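O-methyltransferase (Bacillus halodurans, PDB 2GPY) probably transfers a methyl group from S-adenosylmethionine to a hydroxyl oxygen of a substrate not yet identified. Local coordinates at residues B[55-60]-B[126-131]. Residues are numbered along the deposited sequence; the frame is centred on the assembly and turned at random.
Sequences PARILE and LFDVLF
In the Rossmann-like sheet of this methyltransferase, strands 57-61 and 127-133 are parallel neighbours at the topological switch point of the 3-2-1-4-5-7-6 order, from which successive strands are added toward opposite edges, and Ile58 with Val129, Leu59 with Leu130 and Glu60 with Phe131 sit abreast. Leu59 serves both ways: its N donates an almost straight bond to Val129 O (2.9 Å, 174°), and its O receives Phe131 N. A corner in the chain at Asp128 changes the pattern. Arg57 O takes Asp128 N at 2.9 Å and, weakly, Val129 N. In return Asp128 turns its carboxylate toward the chain leading into the first strand, CG beside its own backbone N (chi1 -59°), so that OD2 accepts two amides: Ala56 N at 2.8 Å from above the carboxylate plane, and Arg57 N on the anti side. A salt bridge from OD1 to Arg151 occupies the other oxygen.

Phe127 fills the layer on the Leu59 side. Leu59 CB stands over the middle of one ring face, 3.5 Å from the ring centroid, a CH-pi contact, while Arg57 NH2 lies over the opposite face in an off-centre cation-pi pair. A serine in place of Phe127 would probably open a gap beside Leu59 CB and Val82 and deprive the guanidinium of its aromatic partner. On the other side of the sheet Val129 CG2 packs on Pro55 CB, and Glu60, hydrogen-bonded to Ser83, runs alongside Phe131. Bent at chi3 (51°), the Arg57 chain brings NE to Leu126 O at 3.2 Å, an oxygen lying in the guanidinium plane, and NH2 bonds Pro125 O.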
ATOM      1  N   PRO B  55      10.144  -2.110  -3.136  1.00 38.93           N
ATOM      2  CA  PRO B  55      11.315  -1.755  -2.317  1.00 38.48           C
ATOM      3  C   PRO B  55      12.560  -2.498  -2.807  1.00 38.90           C
ATOM      4  O   PRO B  55      12.431  -3.594  -3.346  1.00 37.59           O
ATOM      5  CB  PRO B  55      10.909  -2.212  -0.924  1.00 39.33           C
ATOM      6  CG  PRO B  55       9.954  -3.375  -1.154  1.00 39.08           C
ATOM      7  CD  PRO B  55       9.213  -3.009  -2.420  1.00 38.80           C
ATOM      8  N   ALA B  56      13.738  -1.884  -2.661  1.00 38.34           N
ATOM      9  CA  ALA B  56      14.995  -2.547  -3.000  1.00 38.75           C
ATOM     10  C   ALA B  56      15.663  -3.237  -1.803  1.00 38.51           C
ATOM     11  O   ALA B  56      16.439  -4.175  -1.989  1.00 37.21           O
ATOM     12  CB  ALA B  56      15.975  -1.535  -3.632  1.00 38.71           C
ATOM     13  N   ARG B  57      15.406  -2.746  -0.592  1.00 38.30           N
ATOM     14  CA  ARG B  57      16.142  -3.203   0.606  1.00 38.49           C
ATOM     15  C   ARG B  57      15.137  -3.351   1.746  1.00 37.97           C
ATOM     16  O   ARG B  57      14.433  -2.388   2.086  1.00 37.14           O
ATOM     17  CB  ARG B  57      17.214  -2.181   1.001  1.00 38.06           C
ATOM     18  CG  ARG B  57      18.391  -2.038  -0.009  1.00 39.54           C
ATOM     19  CD  ARG B  57      19.394  -0.988   0.459  1.00 41.86           C
ATOM     20  NE  ARG B  57      19.836  -1.205   1.842  1.00 49.12           N
ATOM     21  CZ  ARG B  57      20.568  -2.235   2.269  1.00 51.30           C
ATOM     22  NH1 ARG B  57      20.970  -3.199   1.437  1.00 52.33           N
ATOM     23  NH2 ARG B  57      20.898  -2.305   3.551  1.00 52.67           N
ATOM     24  N   ILE B  58      15.057  -4.550   2.316  1.00 35.71           N
ATOM     25  CA  ILE B  58      14.084  -4.865   3.380  1.00 35.81           C
ATOM     26  C   ILE B  58      14.855  -5.381   4.590  1.00 35.90           C
ATOM     27  O   ILE B  58      15.777  -6.219   4.455  1.00 35.60           O
ATOM     28  CB  ILE B  58      13.092  -5.942   2.913  1.00 35.53           C
ATOM     29  CG1 ILE B  58      12.330  -5.442   1.670  1.00 36.06           C
ATOM     30  CG2 ILE B  58      12.121  -6.376   4.082  1.00 36.05           C
ATOM     31  CD1 ILE B  58      11.622  -6.573   0.862  1.00 37.59           C
ATOM     32  N   LEU B  59      14.511  -4.865   5.767  1.00 36.06           N
ATOM     33  CA  LEU B  59      15.041  -5.384   7.034  1.00 35.81           C
ATOM     34  C   LEU B  59      13.900  -6.039   7.830  1.00 36.31           C
ATOM     35  O   LEU B  59      12.825  -5.455   8.017  1.00 35.32           O
ATOM     36  CB  LEU B  59      15.668  -4.253   7.849  1.00 36.32           C
ATOM     37  CG  LEU B  59      16.091  -4.642   9.269  1.00 34.51           C
ATOM     38  CD1 LEU B  59      17.185  -5.729   9.264  1.00 33.39           C
ATOM     39  CD2 LEU B  59      16.542  -3.417  10.021  1.00 36.22           C
ATOM     40  N   GLU B  60      14.132  -7.263   8.284  1.00 35.99           N
ATOM     41  CA  GLU B  60      13.140  -7.987   9.057  1.00 37.37           C
ATOM     42  C   GLU B  60      13.705  -8.361  10.411  1.00 36.97           C
ATOM     43  O   GLU B  60      14.824  -8.857  10.494  1.00 36.45           O
ATOM     44  CB  GLU B  60      12.731  -9.270   8.314  1.00 36.63           C
ATOM     45  CG  GLU B  60      12.042 -10.317   9.183  1.00 39.83           C
ATOM     46  CD  GLU B  60      11.677 -11.542   8.362  1.00 40.81           C
ATOM     47  OE1 GLU B  60      12.589 -12.314   7.997  1.00 40.21           O
ATOM     48  OE2 GLU B  60      10.475 -11.659   8.026  1.00 45.62           O
ATOM     49  N   LEU B 126      20.325   2.712   4.206  1.00 43.85           N
ATOM     50  CA  LEU B 126      18.944   2.789   4.691  1.00 41.83           C
ATOM     51  C   LEU B 126      18.058   1.760   3.982  1.00 41.00           C
ATOM     52  O   LEU B 126      18.285   1.409   2.826  1.00 40.22           O
ATOM     53  CB  LEU B 126      18.374   4.204   4.505  1.00 42.61           C
ATOM     54  CG  LEU B 126      18.966   5.371   5.306  1.00 41.91           C
ATOM     55  CD1 LEU B 126      18.344   6.679   4.865  1.00 42.21           C
ATOM     56  CD2 LEU B 126      18.808   5.176   6.823  1.00 42.65           C
ATOM     57  N   PHE B 127      17.063   1.264   4.710  1.00 39.00           N
ATOM     58  CA  PHE B 127      16.113   0.298   4.213  1.00 38.26           C
ATOM     59  C   PHE B 127      14.843   0.996   3.709  1.00 37.48           C
ATOM     60  O   PHE B 127      14.489   2.057   4.193  1.00 38.20           O
ATOM     61  CB  PHE B 127      15.795  -0.695   5.342  1.00 37.99           C
ATOM     62  CG  PHE B 127      16.959  -1.578   5.702  1.00 36.27           C
ATOM     63  CD1 PHE B 127      17.215  -2.739   4.972  1.00 37.40           C
ATOM     64  CD2 PHE B 127      17.836  -1.225   6.746  1.00 37.98           C
ATOM     65  CE1 PHE B 127      18.328  -3.579   5.291  1.00 38.80           C
ATOM     66  CE2 PHE B 127      18.944  -2.050   7.076  1.00 38.97           C
ATOM     67  CZ  PHE B 127      19.185  -3.227   6.339  1.00 38.79           C
ATOM     68  N   ASP B 128      14.194   0.404   2.712  1.00 37.29           N
ATOM     69  CA  ASP B 128      12.912   0.874   2.209  1.00 37.45           C
ATOM     70  C   ASP B 128      11.773   0.344   3.052  1.00 37.16           C
ATOM     71  O   ASP B 128      10.710   0.933   3.069  1.00 36.57           O
ATOM     72  CB  ASP B 128      12.701   0.399   0.766  1.00 37.08           C
ATOM     73  CG  ASP B 128      13.793   0.894  -0.155  1.00 39.76           C
ATOM     74  OD1 ASP B 128      13.966   2.112  -0.189  1.00 38.68           O
ATOM     75  OD2 ASP B 128      14.498   0.062  -0.789  1.00 38.18           O
ATOM     76  N   VAL B 129      11.997  -0.800   3.704  1.00 36.47           N
ATOM     77  CA  VAL B 129      10.948  -1.468   4.482  1.00 36.59           C
ATOM     78  C   VAL B 129      11.591  -2.064   5.734  1.00 36.80           C
ATOM     79  O   VAL B 129      12.655  -2.680   5.641  1.00 36.07           O
ATOM     80  CB  VAL B 129      10.265  -2.642   3.663  1.00 37.34           C
ATOM     81  CG1 VAL B 129       9.312  -3.481   4.571  1.00 38.71           C
ATOM     82  CG2 VAL B 129       9.528  -2.136   2.412  1.00 37.20           C
ATOM     83  N   LEU B 130      10.914  -1.907   6.882  1.00 36.35           N
ATOM     84  CA  LEU B 130      11.225  -2.620   8.106  1.00 36.74           C
ATOM     85  C   LEU B 130      10.011  -3.468   8.436  1.00 37.35           C
ATOM     86  O   LEU B 130       8.897  -2.955   8.458  1.00 37.46           O
ATOM     87  CB  LEU B 130      11.461  -1.599   9.259  1.00 35.72           C
ATOM     88  CG  LEU B 130      11.565  -2.191  10.667  1.00 35.32           C
ATOM     89  CD1 LEU B 130      12.789  -3.215  10.772  1.00 33.23           C
ATOM     90  CD2 LEU B 130      11.662  -1.118  11.783  1.00 37.20           C
ATOM     91  N   PHE B 131      10.211  -4.753   8.687  1.00 37.71           N
ATOM     92  CA  PHE B 131       9.094  -5.660   8.946  1.00 39.11           C
ATOM     93  C   PHE B 131       9.259  -6.207  10.358  1.00 39.77           C
ATOM     94  O   PHE B 131      10.252  -6.878  10.645  1.00 38.83           O
ATOM     95  CB  PHE B 131       9.132  -6.804   7.891  1.00 39.88           C
ATOM     96  CG  PHE B 131       7.983  -7.785   7.980  1.00 43.09           C
ATOM     97  CD1 PHE B 131       6.751  -7.418   8.502  1.00 45.50           C
ATOM     98  CD2 PHE B 131       8.129  -9.082   7.488  1.00 47.25           C
ATOM     99  CE1 PHE B 131       5.677  -8.350   8.570  1.00 45.95           C
ATOM    100  CE2 PHE B 131       7.062 -10.031   7.573  1.00 47.91           C
ATOM    101  CZ  PHE B 131       5.851  -9.655   8.114  1.00 46.24           C
TER